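Local atomic coordinates of ecdysteroid-phosphate phosphatase (Bombyx mori, PDB entry 3C7T), a protein that removes phosphate from ecdysone 22-phosphate and related ecdysteroid phosphates to release the active hormones, and also acts as a protein tyrosine phosphatase. Residues T96-L101 with V110-E115; E137-K140 with N144-M147. All coordinates share one frame; numbering follows the deposited sequence.

Contacts 1 and 2 follow one another along the histidine phosphatase domain, the C-terminal part of a longer protein. Contact 1 is buried: it packs helix 91-104 on the outer strand 112-114 of the central sheet, mainly through aliphatic side chains. Contact 2 lies farther out, about 10 Å from it between centres, and folds a loop back on the short helix 135-140; there one flank is buried and aliphatic, the other open and built of sulfur and methyl. The loop ties the two together, because the backbone of N144 and D146 bonds to that of I112, D146 N meeting I112 O at 2.7 Å, and N144 N bonds to Q98 OE1.

Contact 1 (T96-L101 with V110-E115); sequences TAQGFL and VKIKVE
Helix segment 96-101 runs almost antiparallel to strand 112-114, at 166° and 9.8 Å between axes, and A97 lies nearest I112 with their CA atoms 6.8 Å apart. The two belong to a beta-alpha-beta unit of the histidine phosphatase fold, in which helix 91-104 links the parallel strands 84-87 and 112-114. I112 contributes the largest share of the interface. Its CG1 branch, turned anti to its own carbonyl carbon (chi1 -58°), reaches under the helix, where CD1 comes within 3.8 Å of A97 CB, while CG2 touches the same methyl beside it. One turn on, L101 CD1 lies 3.7 Å from I112 CG1, and its second methyl, CD2, meets V110 CG1 at 3.9 Å. An alanine in place of I112 would remove the whole CG1 branch and CG2, and would probably open a gap beneath A97 and L101. A97 and I190 of strand 187-191 also touch, so the helix rests on more than the outer strand. Q98 sits at the border, its bent chain crossing I112 at about a right angle; the amide oxygen OE1 is hydrogen-bonded to N144 N and lies 3.6 Å from I112 CD1.

Contact 2 (E137-K140 with N144-M147); sequences ELCK and NVDM
C139 and V145 mark the closest approach of the backbones, 5.9 Å between CA atoms, where the chain leaves helix 135-140 and turns back past its end. This helix-to-loop packing belongs to the long connection between strand 112-114 and helix 162-179 of the histidine phosphatase fold, away from the catalytic residues. The aliphatic part is the buried one. V145 presents CG2 to L138, 3.8 Å from CB and 4.1 Å from CD1, the leucine approaching at a slant. V145 has CG1 anti to its backbone N (chi1 165°), which leaves CG2 as the branch that faces the leucine. Helix 91-104 lies beneath this pair, with L91 against L138 and V94 against V145, while P135 borders the valine as well.

The sulfur contacts form the more open flank. C139 SG lies 3.8 Å from V145 CB and 3.5 Å from V145 O, so the thiol touches both the side chain and the backbone of the same residue. M147 comes over the cysteine from the loop: its chain, bent at both chi2 (-56°) and chi3, swings back toward the helix, where P135 and I136 also touch it.

Polar partners lie beyond the two segments. The N144 side chain bonds to K111 NZ and P108 O, beside strand 112-114, whereas D146 OD1 accepts from T148 N within the loop itself. At the exposed edge the thioether of M147 lies alongside the thiol, SD 3.8 Å from C139 SG, and the terminal methyl CE covers C139 at 3.7 Å from SG and 3.9 Å from CB.

Contact 1 (T96-L101 with V110-E115)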
loop_
_atom_site.group_PDB
_atom_site.type_symbol
_atom_site.label_atom_id
_atom_site.label_comp_id
_atom_site.label_asym_id
_atom_site.label_seq_id
_atom_site.Cartn_x
_atom_site.Cartn_y
_atom_site.Cartn_z
ATOM N N THR A 96 10.459 -8.623 3.975
ATOM C CA THR A 96 10.792 -7.222 3.731
ATOM C C THR A 96 12.045 -7.154 2.847
ATOM O O THR A 96 12.136 -6.334 1.921
ATOM C CB THR A 96 10.968 -6.463 5.029
ATOM O OG1 THR A 96 9.748 -6.579 5.775
ATOM C CG2 THR A 96 11.286 -4.936 4.758
ATOM N N ALA A 97 12.995 -8.031 3.137
ATOM C CA ALA A 97 14.246 -8.066 2.369
ATOM C C ALA A 97 13.956 -8.358 0.901
ATOM O O ALA A 97 14.536 -7.714 0.007
ATOM C CB ALA A 97 15.200 -9.117 2.978
ATOM N N GLN A 98 13.077 -9.329 0.641
ATOM C CA GLN A 98 12.729 -9.632 -0.741
ATOM C C GLN A 98 11.995 -8.473 -1.421
ATOM O O GLN A 98 12.330 -8.130 -2.547
ATOM C CB GLN A 98 11.909 -10.919 -0.859
ATOM C CG GLN A 98 11.711 -11.372 -2.318
ATOM C CD GLN A 98 13.029 -11.646 -3.007
ATOM O OE1 GLN A 98 13.872 -12.374 -2.480
ATOM N NE2 GLN A 98 13.225 -11.052 -4.187
ATOM N N GLY A 99 10.999 -7.872 -0.752
ATOM C CA GLY A 99 10.314 -6.699 -1.323
ATOM C C GLY A 99 11.306 -5.586 -1.621
ATOM O O GLY A 99 11.278 -4.978 -2.696
ATOM N N PHE A 100 12.239 -5.359 -0.700
ATOM C CA PHE A 100 13.252 -4.328 -0.895
ATOM C C PHE A 100 14.059 -4.618 -2.183
ATOM O O PHE A 100 14.240 -3.749 -3.061
ATOM C CB PHE A 100 14.170 -4.271 0.341
ATOM C CG PHE A 100 15.353 -3.380 0.165
ATOM C CD1 PHE A 100 15.223 -1.995 0.289
ATOM C CD2 PHE A 100 16.621 -3.919 -0.091
ATOM C CE1 PHE A 100 16.311 -1.161 0.119
ATOM C CE2 PHE A 100 17.720 -3.084 -0.249
ATOM C CZ PHE A 100 17.557 -1.701 -0.140
ATOM N N LEU A 101 14.537 -5.855 -2.291
ATOM C CA LEU A 101 15.309 -6.278 -3.474
ATOM C C LEU A 101 14.504 -6.220 -4.759
ATOM O O LEU A 101 15.054 -5.926 -5.830
ATOM C CB LEU A 101 15.910 -7.690 -3.252
ATOM C CG LEU A 101 17.001 -7.788 -2.189
ATOM C CD1 LEU A 101 17.372 -9.256 -1.919
ATOM C CD2 LEU A 101 18.242 -7.000 -2.573
ATOM N N VAL A 110 22.358 -11.133 -5.716
ATOM C CA VAL A 110 22.268 -10.450 -4.415
ATOM C C VAL A 110 21.266 -11.197 -3.547
ATOM O O VAL A 110 20.055 -11.083 -3.739
ATOM C CB VAL A 110 21.890 -8.951 -4.543
ATOM C CG1 VAL A 110 21.847 -8.282 -3.158
ATOM C CG2 VAL A 110 22.871 -8.218 -5.474
ATOM N N LYS A 111 21.802 -11.969 -2.603
ATOM C CA LYS A 111 21.031 -12.937 -1.843
ATOM C C LYS A 111 20.752 -12.429 -0.444
ATOM O O LYS A 111 21.532 -11.648 0.115
ATOM C CB LYS A 111 21.811 -14.254 -1.729
ATOM C CG LYS A 111 22.171 -14.925 -3.049
ATOM C CD LYS A 111 20.995 -15.693 -3.621
ATOM C CE LYS A 111 21.428 -16.553 -4.780
ATOM N NZ LYS A 111 20.250 -16.891 -5.630
ATOM N N ILE A 112 19.641 -12.885 0.123
ATOM C CA ILE A 112 19.296 -12.550 1.497
ATOM C C ILE A 112 20.009 -13.498 2.462
ATOM O O ILE A 112 19.798 -14.720 2.417
ATOM C CB ILE A 112 17.778 -12.643 1.741
ATOM C CG1 ILE A 112 17.024 -11.716 0.780
ATOM C CG2 ILE A 112 17.443 -12.266 3.203
ATOM C CD1 ILE A 112 15.576 -12.051 0.639
ATOM N N LYS A 113 20.846 -12.925 3.324
ATOM C CA LYS A 113 21.589 -13.684 4.317
ATOM C C LYS A 113 20.834 -13.645 5.640
ATOM O O LYS A 113 20.774 -12.599 6.289
ATOM C CB LYS A 113 22.987 -13.085 4.490
ATOM C CG LYS A 113 23.847 -13.119 3.207
ATOM C CD LYS A 113 25.244 -12.564 3.449
ATOM C CE LYS A 113 25.779 -11.809 2.229
ATOM N NZ LYS A 113 25.567 -12.551 0.950
ATOM N N VAL A 114 20.275 -14.787 6.036
ATOM C CA VAL A 114 19.423 -14.860 7.224
ATOM C C VAL A 114 20.343 -14.993 8.433
ATOM O O VAL A 114 21.093 -15.976 8.567
ATOM C CB VAL A 114 18.394 -16.017 7.118
ATOM C CG1 VAL A 114 17.689 -16.277 8.461
ATOM C CG2 VAL A 114 17.378 -15.715 6.019
ATOM N N GLU A 115 20.299 -13.971 9.281
ATOM C CA GLU A 115 21.227 -13.809 10.386
ATOM C C GLU A 115 20.460 -13.762 11.707
ATOM O O GLU A 115 19.821 -12.755 12.021
ATOM C CB GLU A 115 22.013 -12.514 10.193
ATOM C CG GLU A 115 23.002 -12.230 11.309
ATOM C CD GLU A 115 23.843 -13.457 11.643
ATOM O OE1 GLU A 115 24.604 -13.921 10.754
ATOM O OE2 GLU A 115 23.725 -13.954 12.782
#

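Contact 2 (E137-K140 with N144-M147)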
loop_
_atom_site.group_PDB
_atom_site.type_symbol
_atom_site.label_atom_id
_atom_site.label_comp_id
_atom_site.label_asym_id
_atom_site.label_seq_id
_atom_site.Cartn_x
_atom_site.Cartn_y
_atom_site.Cartn_z
ATOM N N GLU A 137 12.903 -23.780 3.083
ATOM C CA GLU A 137 11.472 -23.425 3.009
ATOM C C GLU A 137 11.243 -22.014 2.450
ATOM O O GLU A 137 10.267 -21.775 1.720
ATOM C CB GLU A 137 10.801 -23.506 4.383
ATOM C CG GLU A 137 10.538 -24.923 4.856
ATOM C CD GLU A 137 10.218 -25.008 6.338
ATOM O OE1 GLU A 137 10.552 -24.060 7.080
ATOM O OE2 GLU A 137 9.633 -26.032 6.763
ATOM N N LEU A 138 12.145 -21.099 2.796
ATOM C CA LEU A 138 12.107 -19.709 2.316
ATOM C C LEU A 138 12.373 -19.642 0.805
ATOM O O LEU A 138 11.650 -18.966 0.077
ATOM C CB LEU A 138 13.113 -18.840 3.092
ATOM C CG LEU A 138 12.781 -18.629 4.582
ATOM C CD1 LEU A 138 13.920 -17.952 5.350
ATOM C CD2 LEU A 138 11.504 -17.845 4.755
ATOM N N CYS A 139 13.391 -20.362 0.339
ATOM C CA CYS A 139 13.658 -20.449 -1.096
ATOM C C CYS A 139 12.479 -21.049 -1.877
ATOM O O CYS A 139 12.114 -20.535 -2.950
ATOM C CB CYS A 139 14.960 -21.207 -1.353
ATOM S SG CYS A 139 16.415 -20.243 -0.880
ATOM N N LYS A 140 11.861 -22.101 -1.332
ATOM C CA LYS A 140 10.673 -22.691 -1.950
ATOM C C LYS A 140 9.504 -21.705 -1.993
ATOM O O LYS A 140 8.695 -21.736 -2.927
ATOM C CB LYS A 140 10.255 -24.015 -1.281
ATOM C CG LYS A 140 8.988 -24.623 -1.918
ATOM C CD LYS A 140 8.919 -26.153 -1.848
ATOM C CE LYS A 140 7.989 -26.695 -2.954
ATOM N NZ LYS A 140 8.501 -26.472 -4.339
ATOM N N ASN A 144 14.678 -14.935 -2.261
ATOM C CA ASN A 144 16.055 -15.115 -2.740
ATOM C C ASN A 144 17.101 -15.239 -1.624
ATOM O O ASN A 144 17.996 -14.417 -1.493
ATOM C CB ASN A 144 16.421 -13.996 -3.714
ATOM C CG ASN A 144 17.586 -14.363 -4.608
ATOM O OD1 ASN A 144 17.817 -15.543 -4.884
ATOM N ND2 ASN A 144 18.320 -13.354 -5.081
ATOM N N VAL A 145 16.982 -16.292 -0.831
ATOM C CA VAL A 145 17.796 -16.475 0.358
ATOM C C VAL A 145 19.131 -17.164 -0.004
ATOM O O VAL A 145 19.164 -18.060 -0.855
ATOM C CB VAL A 145 17.021 -17.296 1.431
ATOM C CG1 VAL A 145 17.949 -17.819 2.518
ATOM C CG2 VAL A 145 15.894 -16.455 2.043
ATOM N N ASP A 146 20.211 -16.727 0.635
ATOM C CA ASP A 146 21.530 -17.332 0.445
ATOM C C ASP A 146 21.612 -18.700 1.143
ATOM O O ASP A 146 21.639 -18.774 2.369
ATOM C CB ASP A 146 22.610 -16.386 0.995
ATOM C CG ASP A 146 24.011 -16.738 0.516
ATOM O OD1 ASP A 146 24.230 -17.869 0.017
ATOM O OD2 ASP A 146 24.894 -15.862 0.645
ATOM N N MET A 147 21.676 -19.771 0.351
ATOM C CA MET A 147 21.729 -21.156 0.871
ATOM C C MET A 147 23.061 -21.530 1.531
ATOM O O MET A 147 23.118 -22.410 2.396
ATOM C CB MET A 147 21.446 -22.153 -0.260
ATOM C CG MET A 147 19.999 -22.202 -0.707
ATOM S SD MET A 147 18.934 -22.549 0.697
ATOM C CE MET A 147 17.734 -23.599 -0.123
#